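Local atomic coordinates of inositol-1,4,5-trisphosphate 5-phosphatase 1 (Schizosaccharomyces pombe, PDB entry 1I9Z), a protein that removes the 5-phosphate from soluble and lipid inositol phosphates through its inositol polyphosphate 5-phosphatase domain, controlling phosphatidylinositol 4,5-bisphosphate levels in membrane trafficking and signalling. Residues Leu160-Ser165 / Tyr201-Gly206; Phe205-Tyr210 / Trp281-Leu286. All blocks are in the same frame, centred on the assembly; numbering follows the deposited sequence.

Interaction 1. Residues Leu160-Ser165 / Tyr201-Gly206; sequences LCFITS and YVVWFG
Cys161 N donates to Tyr201 O at 2.9 Å, and Cys161 O accepts from Val203 N. Ile163 N to Val203 O, Phe205 N to Ile163 O and Ser165 N to Phe205 O carry the same parallel pairing on, between strands running 7° apart. They are the two strands of a beta-alpha-beta unit whose crossover carries helix 174-187, inside the DNase I-like fold. Phe205 O takes a second donor: Thr164 OG1, 3.2 Å away, comes from above the carbonyl plane.

The aromatic contacts fall on both faces of the sheet. On the Trp204 face, Ile163 CG2 sits over the five-membered ring, 3.9 Å from its centroid, while Ile163 CD1 reaches back to Val202 CG1 at 3.6 Å. Trp204 CG stands anti to the backbone N (chi1 -173°), which lays the indole alongside the neighbouring strand and lets NE1 donate to Ser165 OG over 3.0 Å, the hydroxyl tilted 22° from the ring plane. On the other face, Thr164 CB makes a CH-pi contact over the Phe205 ring, offset toward the rim, and Phe162 CD2 meets Val203 CB at 3.7 Å. A leucine in place of Trp204, lacking the ring N-H and flat face, would probably leave Ser165 OG without this donor and Ile163 CG2 without its packing surface.

Tyr181, Phe247 and Phe208 pack round the indole, whereas strands 20-33 and 113-120 lie against the Phe205 face. The contact is thus buried backbone pairing flanked by apolar and aromatic side chains, with Thr164 OG1, Ser165 OG and Trp204 NE1 bonded across the strands and Tyr201 OH to Asn316 O.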
loop_
_atom_site.group_PDB
_atom_site.type_symbol
_atom_site.label_atom_id
_atom_site.label_comp_id
_atom_site.label_asym_id
_atom_site.label_seq_id
_atom_site.Cartn_x
_atom_site.Cartn_y
_atom_site.Cartn_z
ATOM N N LEU A 160 3.775 -8.184 -6.396
ATOM C CA LEU A 160 3.389 -7.079 -5.531
ATOM C C LEU A 160 1.905 -7.121 -5.193
ATOM O O LEU A 160 1.093 -7.468 -6.039
ATOM C CB LEU A 160 3.725 -5.738 -6.207
ATOM C CG LEU A 160 5.217 -5.507 -6.530
ATOM C CD1 LEU A 160 5.479 -5.949 -8.007
ATOM C CD2 LEU A 160 5.525 -4.013 -6.305
ATOM N N CYS A 161 1.551 -6.786 -3.949
ATOM C CA CYS A 161 0.162 -6.772 -3.604
ATOM C C CYS A 161 -0.150 -5.492 -2.877
ATOM O O CYS A 161 0.547 -5.141 -1.907
ATOM C CB CYS A 161 -0.214 -7.983 -2.751
ATOM S SG CYS A 161 -1.946 -8.019 -2.186
ATOM N N PHE A 162 -1.183 -4.777 -3.353
ATOM C CA PHE A 162 -1.622 -3.545 -2.747
ATOM C C PHE A 162 -3.032 -3.656 -2.167
ATOM O O PHE A 162 -3.993 -4.160 -2.837
ATOM C CB PHE A 162 -1.567 -2.395 -3.781
ATOM C CG PHE A 162 -0.210 -2.123 -4.224
ATOM C CD1 PHE A 162 0.315 -2.779 -5.347
ATOM C CD2 PHE A 162 0.609 -1.236 -3.468
ATOM C CE1 PHE A 162 1.637 -2.557 -5.752
ATOM C CE2 PHE A 162 1.921 -1.011 -3.857
ATOM C CZ PHE A 162 2.432 -1.661 -4.987
ATOM N N ILE A 163 -3.172 -3.177 -0.926
ATOM C CA ILE A 163 -4.441 -3.226 -0.257
ATOM C C ILE A 163 -4.792 -1.904 0.374
ATOM O O ILE A 163 -3.964 -1.335 1.094
ATOM C CB ILE A 163 -4.443 -4.248 0.901
ATOM C CG1 ILE A 163 -3.861 -5.575 0.414
ATOM C CG2 ILE A 163 -5.848 -4.421 1.474
ATOM C CD1 ILE A 163 -2.802 -6.092 1.284
ATOM N N THR A 164 -5.983 -1.363 0.055
ATOM C CA THR A 164 -6.429 -0.186 0.800
ATOM C C THR A 164 -7.657 -0.606 1.639
ATOM O O THR A 164 -8.395 -1.520 1.272
ATOM C CB THR A 164 -6.773 1.047 -0.115
ATOM O OG1 THR A 164 -6.924 2.185 0.728
ATOM C CG2 THR A 164 -8.123 0.804 -0.879
ATOM N N SER A 165 -7.884 0.015 2.804
ATOM C CA SER A 165 -8.996 -0.340 3.675
ATOM C C SER A 165 -9.570 0.840 4.407
ATOM O O SER A 165 -8.945 1.944 4.474
ATOM C CB SER A 165 -8.512 -1.294 4.816
ATOM O OG SER A 165 -7.983 -2.411 4.172
ATOM N N TYR A 201 6.439 -8.070 -2.124
ATOM C CA TYR A 201 6.132 -6.787 -1.493
ATOM C C TYR A 201 4.624 -6.626 -1.283
ATOM O O TYR A 201 3.832 -6.912 -2.205
ATOM C CB TYR A 201 6.625 -5.636 -2.399
ATOM C CG TYR A 201 8.068 -5.750 -2.828
ATOM C CD1 TYR A 201 8.416 -5.639 -4.165
ATOM C CD2 TYR A 201 9.093 -5.903 -1.871
ATOM C CE1 TYR A 201 9.737 -5.665 -4.589
ATOM C CE2 TYR A 201 10.417 -5.938 -2.256
ATOM C CZ TYR A 201 10.745 -5.820 -3.612
ATOM O OH TYR A 201 12.049 -5.876 -4.022
ATOM N N VAL A 202 4.211 -6.161 -0.095
ATOM C CA VAL A 202 2.796 -5.925 0.164
ATOM C C VAL A 202 2.696 -4.518 0.791
ATOM O O VAL A 202 3.467 -4.212 1.732
ATOM C CB VAL A 202 2.230 -6.921 1.216
ATOM C CG1 VAL A 202 0.742 -6.591 1.460
ATOM C CG2 VAL A 202 2.403 -8.387 0.765
ATOM N N VAL A 203 1.774 -3.672 0.329
ATOM C CA VAL A 203 1.613 -2.334 0.950
ATOM C C VAL A 203 0.157 -2.319 1.302
ATOM O O VAL A 203 -0.708 -2.587 0.433
ATOM C CB VAL A 203 1.933 -1.137 0.002
ATOM C CG1 VAL A 203 1.627 0.193 0.725
ATOM C CG2 VAL A 203 3.411 -1.167 -0.376
ATOM N N TRP A 204 -0.136 -2.109 2.599
ATOM C CA TRP A 204 -1.538 -2.132 3.060
ATOM C C TRP A 204 -1.731 -0.773 3.723
ATOM O O TRP A 204 -0.973 -0.404 4.624
ATOM C CB TRP A 204 -1.735 -3.250 4.056
ATOM C CG TRP A 204 -3.112 -3.533 4.501
ATOM C CD1 TRP A 204 -4.197 -2.694 4.499
ATOM C CD2 TRP A 204 -3.559 -4.765 5.077
ATOM N NE1 TRP A 204 -5.277 -3.339 5.023
ATOM C CE2 TRP A 204 -4.903 -4.606 5.394
ATOM C CE3 TRP A 204 -2.926 -5.981 5.366
ATOM C CZ2 TRP A 204 -5.672 -5.640 5.998
ATOM C CZ3 TRP A 204 -3.706 -7.015 5.965
ATOM C CH2 TRP A 204 -5.042 -6.831 6.266
ATOM N N PHE A 205 -2.768 -0.042 3.326
ATOM C CA PHE A 205 -2.909 1.304 3.800
ATOM C C PHE A 205 -4.344 1.805 3.765
ATOM O O PHE A 205 -5.213 1.146 3.208
ATOM C CB PHE A 205 -2.050 2.239 2.877
ATOM C CG PHE A 205 -2.599 2.357 1.414
ATOM C CD1 PHE A 205 -3.429 3.427 1.062
ATOM C CD2 PHE A 205 -2.287 1.411 0.443
ATOM C CE1 PHE A 205 -3.929 3.549 -0.245
ATOM C CE2 PHE A 205 -2.767 1.501 -0.872
ATOM C CZ PHE A 205 -3.600 2.597 -1.229
ATOM N N GLY A 206 -4.551 2.986 4.332
ATOM C CA GLY A 206 -5.877 3.616 4.287
ATOM C C GLY A 206 -6.274 4.220 5.606
ATOM O O GLY A 206 -5.422 4.607 6.384
#

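Interaction 2. Residues Phe205-Tyr210 / Trp281-Leu286; sequences FGDFNY and WTDRIL
Gly206 and Arg284 pair their backbones in both directions: Gly206 N donates to Arg284 O and Arg284 N returns the bond to Gly206 O, each at 2.9 Å. This is an antiparallel hydrogen-bonded pair, flanked by the non-hydrogen-bonded pairs Phe205-Ile285 and Asp207-Asp283, in a sheet of the DNase I-like fold. The chain turns a corner at Gly206, whose backbone angles (137/-153) would jam a side chain against the preceding carbonyl. Beyond the corner Thr282 O collects the turning loop: Asn209 N bonds to it in the carbonyl plane, on a lone pair, at 3.3 Å, and Phe208 N makes a weak bond.

Among the side chains, Thr282 and Asp207 lie side by side, pointing the same way, with Thr282 CB 3.3 Å from Asp207 OD1 and Thr282 CG2 against Asn209. Phe205 CB rests on Ile285 CG1. The Phe208 ring takes Leu286 CD1 at its edge, 3.6 Å from Phe208 CE2, and its CD2 lies near Arg284 CB. Arg284 folds back on its own segment, bent at chi2 and chi3, to give NH2 to Trp281 O at 2.9 Å in the guanidinium plane; its NE and NH1 form salt bridges with Glu252 and Asp235.

Asp207 and Asp283 point to the same face, where Asp207 OD2 and Asp283 OD1 come within 4.4 Å. Asn33 bonds Asp207 OD2, while Thr260, His306 and Thr282 OG1 all reach Asp283 OD2. The loop lies close to the pocket that holds inositol 1,4-bisphosphate: the side chain of Asn209 is about 5 Å from that ligand and that of Asp207 about 7 Å from the calcium ion. At the far end two waters bridge the segments; one accepts from Tyr210 N and donates to both Trp281 O and Thr282 O.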
loop_
_atom_site.group_PDB
_atom_site.type_symbol
_atom_site.label_atom_id
_atom_site.label_comp_id
_atom_site.label_asym_id
_atom_site.label_seq_id
_atom_site.Cartn_x
_atom_site.Cartn_y
_atom_site.Cartn_z
ATOM N N PHE A 205 -2.768 -0.042 3.326
ATOM C CA PHE A 205 -2.909 1.304 3.800
ATOM C C PHE A 205 -4.344 1.805 3.765
ATOM O O PHE A 205 -5.213 1.146 3.208
ATOM C CB PHE A 205 -2.050 2.239 2.877
ATOM C CG PHE A 205 -2.599 2.357 1.414
ATOM C CD1 PHE A 205 -3.429 3.427 1.062
ATOM C CD2 PHE A 205 -2.287 1.411 0.443
ATOM C CE1 PHE A 205 -3.929 3.549 -0.245
ATOM C CE2 PHE A 205 -2.767 1.501 -0.872
ATOM C CZ PHE A 205 -3.600 2.597 -1.229
ATOM N N GLY A 206 -4.551 2.986 4.332
ATOM C CA GLY A 206 -5.877 3.616 4.287
ATOM C C GLY A 206 -6.274 4.220 5.606
ATOM O O GLY A 206 -5.422 4.607 6.384
ATOM N N ASP A 207 -7.580 4.310 5.854
ATOM C CA ASP A 207 -8.104 4.912 7.080
ATOM C C ASP A 207 -8.334 3.713 7.994
ATOM O O ASP A 207 -9.425 3.115 8.042
ATOM C CB ASP A 207 -9.435 5.624 6.800
ATOM C CG ASP A 207 -10.001 6.303 8.052
ATOM O OD1 ASP A 207 -9.481 6.013 9.172
ATOM O OD2 ASP A 207 -10.968 7.098 7.911
ATOM N N PHE A 208 -7.277 3.374 8.733
ATOM C CA PHE A 208 -7.375 2.239 9.658
ATOM C C PHE A 208 -8.152 2.639 10.906
ATOM O O PHE A 208 -8.534 1.793 11.709
ATOM C CB PHE A 208 -5.971 1.682 10.029
ATOM C CG PHE A 208 -5.189 1.125 8.880
ATOM C CD1 PHE A 208 -5.819 0.732 7.681
ATOM C CD2 PHE A 208 -3.801 0.879 9.021
ATOM C CE1 PHE A 208 -5.104 0.098 6.680
ATOM C CE2 PHE A 208 -3.086 0.258 8.033
ATOM C CZ PHE A 208 -3.732 -0.148 6.851
ATOM N N ASN A 209 -8.342 3.953 11.111
ATOM C CA ASN A 209 -9.165 4.455 12.194
ATOM C C ASN A 209 -8.639 4.348 13.603
ATOM O O ASN A 209 -9.362 4.665 14.534
ATOM C CB ASN A 209 -10.609 3.874 12.148
ATOM C CG ASN A 209 -11.687 4.933 11.701
ATOM O OD1 ASN A 209 -11.646 6.083 12.117
ATOM N ND2 ASN A 209 -12.626 4.521 10.809
ATOM N N TYR A 210 -7.377 3.942 13.749
ATOM C CA TYR A 210 -6.784 3.870 15.079
ATOM C C TYR A 210 -6.584 5.271 15.600
ATOM O O TYR A 210 -6.231 6.219 14.827
ATOM C CB TYR A 210 -5.486 3.110 15.052
ATOM C CG TYR A 210 -5.685 1.598 14.889
ATOM C CD1 TYR A 210 -5.680 1.003 13.623
ATOM C CD2 TYR A 210 -5.829 0.770 16.012
ATOM C CE1 TYR A 210 -5.799 -0.378 13.462
ATOM C CE2 TYR A 210 -5.981 -0.611 15.857
ATOM C CZ TYR A 210 -5.955 -1.166 14.552
ATOM O OH TYR A 210 -6.076 -2.510 14.411
ATOM N N TRP A 281 -4.020 9.910 14.144
ATOM C CA TRP A 281 -3.368 9.484 12.929
ATOM C C TRP A 281 -4.227 8.293 12.399
ATOM O O TRP A 281 -3.831 7.101 12.466
ATOM C CB TRP A 281 -1.921 9.007 13.188
ATOM C CG TRP A 281 -1.008 10.183 13.395
ATOM C CD1 TRP A 281 -0.562 11.099 12.443
ATOM C CD2 TRP A 281 -0.337 10.503 14.610
ATOM N NE1 TRP A 281 0.381 11.960 13.023
ATOM C CE2 TRP A 281 0.535 11.603 14.338
ATOM C CE3 TRP A 281 -0.372 9.953 15.914
ATOM C CZ2 TRP A 281 1.378 12.155 15.330
ATOM C CZ3 TRP A 281 0.485 10.524 16.897
ATOM C CH2 TRP A 281 1.324 11.578 16.592
ATOM N N THR A 282 -5.407 8.632 11.851
ATOM C CA THR A 282 -6.312 7.584 11.327
ATOM C C THR A 282 -5.793 6.997 10.010
ATOM O O THR A 282 -6.054 5.844 9.704
ATOM C CB THR A 282 -7.726 8.156 11.006
ATOM O OG1 THR A 282 -7.623 9.414 10.319
ATOM C CG2 THR A 282 -8.490 8.381 12.255
ATOM N N ASP A 283 -5.053 7.810 9.238
ATOM C CA ASP A 283 -4.586 7.425 7.860
ATOM C C ASP A 283 -3.155 6.944 7.876
ATOM O O ASP A 283 -2.283 7.682 8.287
ATOM C CB ASP A 283 -4.748 8.671 6.975
ATOM C CG ASP A 283 -6.181 9.187 7.084
ATOM O OD1 ASP A 283 -7.070 8.541 6.473
ATOM O OD2 ASP A 283 -6.464 10.151 7.874
ATOM N N ARG A 284 -2.939 5.716 7.419
ATOM C CA ARG A 284 -1.584 5.106 7.561
ATOM C C ARG A 284 -1.199 4.307 6.360
ATOM O O ARG A 284 -2.069 3.821 5.595
ATOM C CB ARG A 284 -1.616 4.183 8.805
ATOM C CG ARG A 284 -2.257 4.856 10.057
ATOM C CD ARG A 284 -1.323 5.869 10.715
ATOM N NE ARG A 284 -0.314 5.298 11.631
ATOM C CZ ARG A 284 -0.528 5.138 12.950
ATOM N NH1 ARG A 284 0.440 4.625 13.703
ATOM N NH2 ARG A 284 -1.693 5.479 13.529
ATOM N N ILE A 285 0.105 4.171 6.154
ATOM C CA ILE A 285 0.611 3.317 5.057
ATOM C C ILE A 285 1.663 2.429 5.698
ATOM O O ILE A 285 2.587 2.949 6.305
ATOM C CB ILE A 285 1.210 4.162 3.928
ATOM C CG1 ILE A 285 0.098 5.021 3.314
ATOM C CG2 ILE A 285 1.825 3.309 2.800
ATOM C CD1 ILE A 285 0.742 6.222 2.422
ATOM N N LEU A 286 1.484 1.114 5.577
ATOM C CA LEU A 286 2.387 0.099 6.153
ATOM C C LEU A 286 2.898 -0.814 5.026
ATOM O O LEU A 286 2.168 -1.012 4.032
ATOM C CB LEU A 286 1.625 -0.804 7.140
ATOM C CG LEU A 286 0.849 -0.024 8.215
ATOM C CD1 LEU A 286 0.083 -1.096 9.034
ATOM C CD2 LEU A 286 1.778 0.844 9.111
HETATM O O HOH W 1 -5.058 4.428 11.941
HETATM O O HOH W 2 -4.025 7.666 15.865
#

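How the interactions relate
From the N terminus, strand 158-166 comes first; the chain crosses over through helix 174-187 and returns as strand 201-205, where interaction 1 closes a loop of 35 intervening residues. Interaction 2 starts on that same strand end, sharing Phe205 and Gly206, and closes a longer excursion of 70 residues, through helices 216-224, 228-232 and 236-242, when 281-286 arrives. The two loops therefore follow one another, overlapping at the shared residues, and neither nests in the other. Strand 201-205 is left between its two sheet neighbours, 158-166 and 283-288, and the backbones of Trp204 and Leu286 probably hydrogen-bond where the contacts meet. Together they tie these three strands to the loop 206-210 that leads toward the bound ligand.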